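Local coordinates for diaminopropionate ammonia-lyase (Escherichia coli, PDB 4D9I), which catalyses the pyridoxal phosphate-dependent alpha,beta-elimination of both L- and D-2,3-diaminopropionate, giving pyruvate and ammonia, at residues D51-A54 with N55-V59; S146-E149 with R150-I154. All coordinates share one frame; numbering follows the deposited sequence.

Interaction 1 (D51-A54 with N55-V59); sequences DDLA and NLFGV
The carbonyl oxygen D52 O takes two hydrogen bonds across this stretch. One comes from L56 N at 3.0 Å, nearly straight at 171°. The other comes from a water, 2.7 Å from D52 O. With chi1 at 180°, the N55 side chain swings to the side of the carbonyl carbon, and its ND2 donates to the same water, a suitable place for an amide on an exposed flank. The acidic ends of D51 and D52 look elsewhere, D51 to K61 in a salt bridge and D52 to the backbone of N330.

On the buried flank F57 packs against L53 one helical turn back. L53 CG stands over one face of the ring, 4.0 Å from its centroid, in a CH-pi contact offset toward the rim, while L53 CD1 reaches F57 CZ at 3.7 Å. The ring is also stacked with H351 and meets I62 of strand 61-66, so a broad flat residue suits this position. An alanine here is likely to leave L53 CG without the ring beneath it and H351 without its stacking partner. L53 and L56 also pack on W390 of the second subunit.

After F57 the chain leaves the helix. V59 N donates to A54 O at 3.0 Å, and V59 CG2 comes within 4.0 Å of A54 CB, where the small alanine lets the outgoing chain lie close. G58 N bonds to N55 O, and the positive phi of G58 (77°), which glycine adopts readily, lets these two bonds back into the last turn form. Such a close is a Schellman motif, here leading helix 51-57 into strand 61-66 of the large mixed sheet.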
loop_
_atom_site.group_PDB
_atom_site.type_symbol
_atom_site.label_atom_id
_atom_site.label_comp_id
_atom_site.label_asym_id
_atom_site.label_seq_id
_atom_site.Cartn_x
_atom_site.Cartn_y
_atom_site.Cartn_z
ATOM N N ASP B 51 8.710 13.198 2.048
ATOM C CA ASP B 51 9.471 13.723 3.197
ATOM C C ASP B 51 9.695 12.706 4.319
ATOM O O ASP B 51 10.802 12.612 4.886
ATOM C CB ASP B 51 8.800 14.966 3.791
ATOM C CG ASP B 51 8.912 16.203 2.897
ATOM O OD1 ASP B 51 9.595 16.204 1.834
ATOM O OD2 ASP B 51 8.304 17.215 3.279
ATOM N N ASP B 52 8.636 11.991 4.690
ATOM C CA ASP B 52 8.748 11.077 5.817
ATOM C C ASP B 52 9.620 9.872 5.455
ATOM O O ASP B 52 10.415 9.400 6.292
ATOM C CB ASP B 52 7.363 10.672 6.349
ATOM C CG ASP B 52 6.643 11.839 6.992
ATOM O OD1 ASP B 52 7.338 12.711 7.532
ATOM O OD2 ASP B 52 5.405 11.919 6.955
ATOM N N LEU B 53 9.525 9.422 4.205
ATOM C CA LEU B 53 10.406 8.351 3.712
ATOM C C LEU B 53 11.871 8.838 3.661
ATOM O O LEU B 53 12.815 8.078 3.983
ATOM C CB LEU B 53 9.934 7.816 2.332
ATOM C CG LEU B 53 10.550 6.480 1.862
ATOM C CD1 LEU B 53 9.935 5.309 2.642
ATOM C CD2 LEU B 53 10.429 6.243 0.357
ATOM N N ALA B 54 12.063 10.109 3.285
ATOM C CA ALA B 54 13.409 10.674 3.247
ATOM C C ALA B 54 14.031 10.715 4.654
ATOM O O ALA B 54 15.203 10.370 4.837
ATOM C CB ALA B 54 13.395 12.063 2.613
ATOM N N ASN B 55 13.238 11.115 5.646
ATOM C CA ASN B 55 13.675 11.072 7.047
ATOM C C ASN B 55 14.045 9.639 7.488
ATOM O O ASN B 55 15.126 9.410 8.023
ATOM C CB ASN B 55 12.583 11.667 7.936
ATOM C CG ASN B 55 12.946 11.664 9.408
ATOM O OD1 ASN B 55 13.963 12.208 9.810
ATOM N ND2 ASN B 55 12.096 11.060 10.225
ATOM N N LEU B 56 13.163 8.676 7.223
ATOM C CA LEU B 56 13.459 7.268 7.523
ATOM C C LEU B 56 14.753 6.756 6.856
ATOM O O LEU B 56 15.530 6.034 7.478
ATOM C CB LEU B 56 12.291 6.367 7.097
ATOM C CG LEU B 56 12.430 4.867 7.417
ATOM C CD1 LEU B 56 12.431 4.560 8.930
ATOM C CD2 LEU B 56 11.306 4.114 6.734
ATOM N N PHE B 57 14.980 7.142 5.599
ATOM C CA PHE B 57 16.123 6.642 4.854
ATOM C C PHE B 57 17.375 7.444 5.122
ATOM O O PHE B 57 18.433 7.097 4.615
ATOM C CB PHE B 57 15.852 6.652 3.332
ATOM C CG PHE B 57 14.910 5.582 2.865
ATOM C CD1 PHE B 57 14.323 4.692 3.758
ATOM C CD2 PHE B 57 14.567 5.493 1.518
ATOM C CE1 PHE B 57 13.439 3.718 3.312
ATOM C CE2 PHE B 57 13.683 4.523 1.081
ATOM C CZ PHE B 57 13.118 3.639 1.980
ATOM N N GLY B 58 17.256 8.526 5.882
ATOM C CA GLY B 58 18.431 9.309 6.249
ATOM C C GLY B 58 18.955 10.207 5.139
ATOM O O GLY B 58 20.150 10.503 5.089
ATOM N N VAL B 59 18.082 10.637 4.234
ATOM C CA VAL B 59 18.471 11.694 3.275
ATOM C C VAL B 59 17.613 12.940 3.511
ATOM O O VAL B 59 16.701 12.898 4.336
ATOM C CB VAL B 59 18.413 11.215 1.811
ATOM C CG1 VAL B 59 19.463 10.120 1.579
ATOM C CG2 VAL B 59 17.001 10.756 1.428
HETATM O O HOH W 1 9.924 9.593 8.942
#

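Interaction 2 (S146-E149 with R150-I154); sequences SAQE and RVDAI
R150 opens the R150-I154 run with its backbone N held by A147 O at 2.9 Å, a bent bond of 130° whose donor sits above the carbonyl plane. Its side chain runs extended from CG to NE, back past the start of the helix, bringing NH1 to 4.1 Å from A147 CB. A water in the plane of the guanidinium accepts from NH1 and from A147 N, so the long cationic chain is tied to the backbone just before the helix; NH2 hydrogen-bonds T380 OG1. V151 N gives A147 O a second, longer but straighter bond, 3.3 Å and in the carbonyl plane. With A147 at the N-cap position, this shared oxygen begins the bonding of helix 148-155, the crossover helix of a beta-alpha-beta unit between parallel strands 137-142 and 160-163. V151 suits the buried side: its branches meet M142, C161 and V163 of those strands, and CG1 lies 3.8 Å from Q148 OE1. D152 N follows with a bond to Q148 O at 2.9 Å. The side chains of D152 and Q148 cross, carboxylate and amide planes 31° apart, their polar ends suited to this more exposed flank; Q148 bends at chi2 (70°), bringing OE1 forward to V151 and D152. A153 N bonds to E149 O, its small methyl resting near that oxygen, while the extended E149 side chain lets OE1 hydrogen-bond V382 N.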
loop_
_atom_site.group_PDB
_atom_site.type_symbol
_atom_site.label_atom_id
_atom_site.label_comp_id
_atom_site.label_asym_id
_atom_site.label_seq_id
_atom_site.Cartn_x
_atom_site.Cartn_y
_atom_site.Cartn_z
ATOM N N SER B 146 3.284 -11.302 -23.636
ATOM C CA SER B 146 2.666 -9.995 -23.378
ATOM C C SER B 146 1.336 -10.050 -22.644
ATOM O O SER B 146 0.446 -10.794 -23.019
ATOM C CB SER B 146 2.477 -9.218 -24.687
ATOM O OG SER B 146 3.702 -8.684 -25.136
ATOM N N ALA B 147 1.210 -9.222 -21.612
ATOM C CA ALA B 147 -0.007 -9.130 -20.808
ATOM C C ALA B 147 -1.160 -8.713 -21.703
ATOM O O ALA B 147 -1.071 -7.704 -22.400
ATOM C CB ALA B 147 0.177 -8.119 -19.679
ATOM N N GLN B 148 -2.236 -9.493 -21.667
ATOM C CA GLN B 148 -3.438 -9.232 -22.463
ATOM C C GLN B 148 -3.957 -7.803 -22.294
ATOM O O GLN B 148 -4.445 -7.200 -23.252
ATOM C CB GLN B 148 -4.540 -10.234 -22.108
ATOM C CG GLN B 148 -5.686 -10.283 -23.107
ATOM C CD GLN B 148 -5.279 -10.896 -24.430
ATOM O OE1 GLN B 148 -5.188 -10.209 -25.447
ATOM N NE2 GLN B 148 -5.022 -12.204 -24.419
ATOM N N GLU B 149 -3.849 -7.266 -21.082
ATOM C CA GLU B 149 -4.293 -5.897 -20.817
ATOM C C GLU B 149 -3.560 -4.869 -21.668
ATOM O O GLU B 149 -4.166 -3.912 -22.145
ATOM C CB GLU B 149 -4.136 -5.533 -19.338
ATOM C CG GLU B 149 -4.753 -4.184 -18.991
ATOM C CD GLU B 149 -4.552 -3.766 -17.539
ATOM O OE1 GLU B 149 -4.054 -4.567 -16.732
ATOM O OE2 GLU B 149 -4.909 -2.626 -17.210
ATOM N N ARG B 150 -2.258 -5.061 -21.846
ATOM C CA ARG B 150 -1.462 -4.116 -22.614
ATOM C C ARG B 150 -1.799 -4.210 -24.116
ATOM O O ARG B 150 -1.861 -3.185 -24.814
ATOM C CB ARG B 150 0.031 -4.321 -22.350
ATOM C CG ARG B 150 0.462 -4.007 -20.929
ATOM C CD ARG B 150 1.946 -4.263 -20.735
ATOM N NE ARG B 150 2.391 -3.682 -19.478
ATOM C CZ ARG B 150 2.973 -4.343 -18.480
ATOM N NH1 ARG B 150 3.243 -5.639 -18.569
ATOM N NH2 ARG B 150 3.317 -3.677 -17.390
ATOM N N VAL B 151 -2.035 -5.432 -24.590
ATOM C CA VAL B 151 -2.533 -5.689 -25.947
ATOM C C VAL B 151 -3.831 -4.917 -26.147
ATOM O O VAL B 151 -3.974 -4.139 -27.090
ATOM C CB VAL B 151 -2.779 -7.203 -26.178
ATOM C CG1 VAL B 151 -3.469 -7.453 -27.508
ATOM C CG2 VAL B 151 -1.471 -7.974 -26.077
ATOM N N ASP B 152 -4.754 -5.117 -25.209
ATOM C CA ASP B 152 -6.063 -4.487 -25.258
ATOM C C ASP B 152 -5.995 -2.954 -25.210
ATOM O O ASP B 152 -6.779 -2.288 -25.888
ATOM C CB ASP B 152 -6.979 -5.086 -24.170
ATOM C CG ASP B 152 -7.414 -6.523 -24.502
ATOM O OD1 ASP B 152 -7.195 -6.960 -25.650
ATOM O OD2 ASP B 152 -7.961 -7.227 -23.618
ATOM N N ALA B 153 -5.049 -2.400 -24.451
ATOM C CA ALA B 153 -4.855 -0.939 -24.384
ATOM C C ALA B 153 -4.547 -0.378 -25.765
ATOM O O ALA B 153 -5.017 0.685 -26.138
ATOM C CB ALA B 153 -3.733 -0.572 -23.417
ATOM N N ILE B 154 -3.761 -1.120 -26.521
ATOM C CA ILE B 154 -3.407 -0.715 -27.882
ATOM C C ILE B 154 -4.579 -0.873 -28.863
ATOM O O ILE B 154 -4.897 0.057 -29.616
ATOM C CB ILE B 154 -2.117 -1.426 -28.319
ATOM C CG1 ILE B 154 -0.936 -0.811 -27.524
ATOM C CG2 ILE B 154 -1.901 -1.287 -29.823
ATOM C CD1 ILE B 154 0.266 -1.717 -27.364
HETATM O O HOH W 2 3.389 -7.566 -20.727
#

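Overall arrangement
Interactions 1 and 2 are both local helix contacts within one subunit, but they lie beside different sheets: 51-59 flanks the edge of the large mixed sheet, 146-154 the smaller parallel one. Their centres are about 36 Å apart and their nearest atoms about 22 Å, so they do not touch. Interaction 1 lies away from the active-site residues and instead meets the second subunit of the homodimer. Interaction 2 sits closer to the chemistry: the side chain of S146 is about 5 Å from that of D120, the inferred proton acceptor for the L-isomer, and that of R150 about 9 Å from a bound Tris molecule.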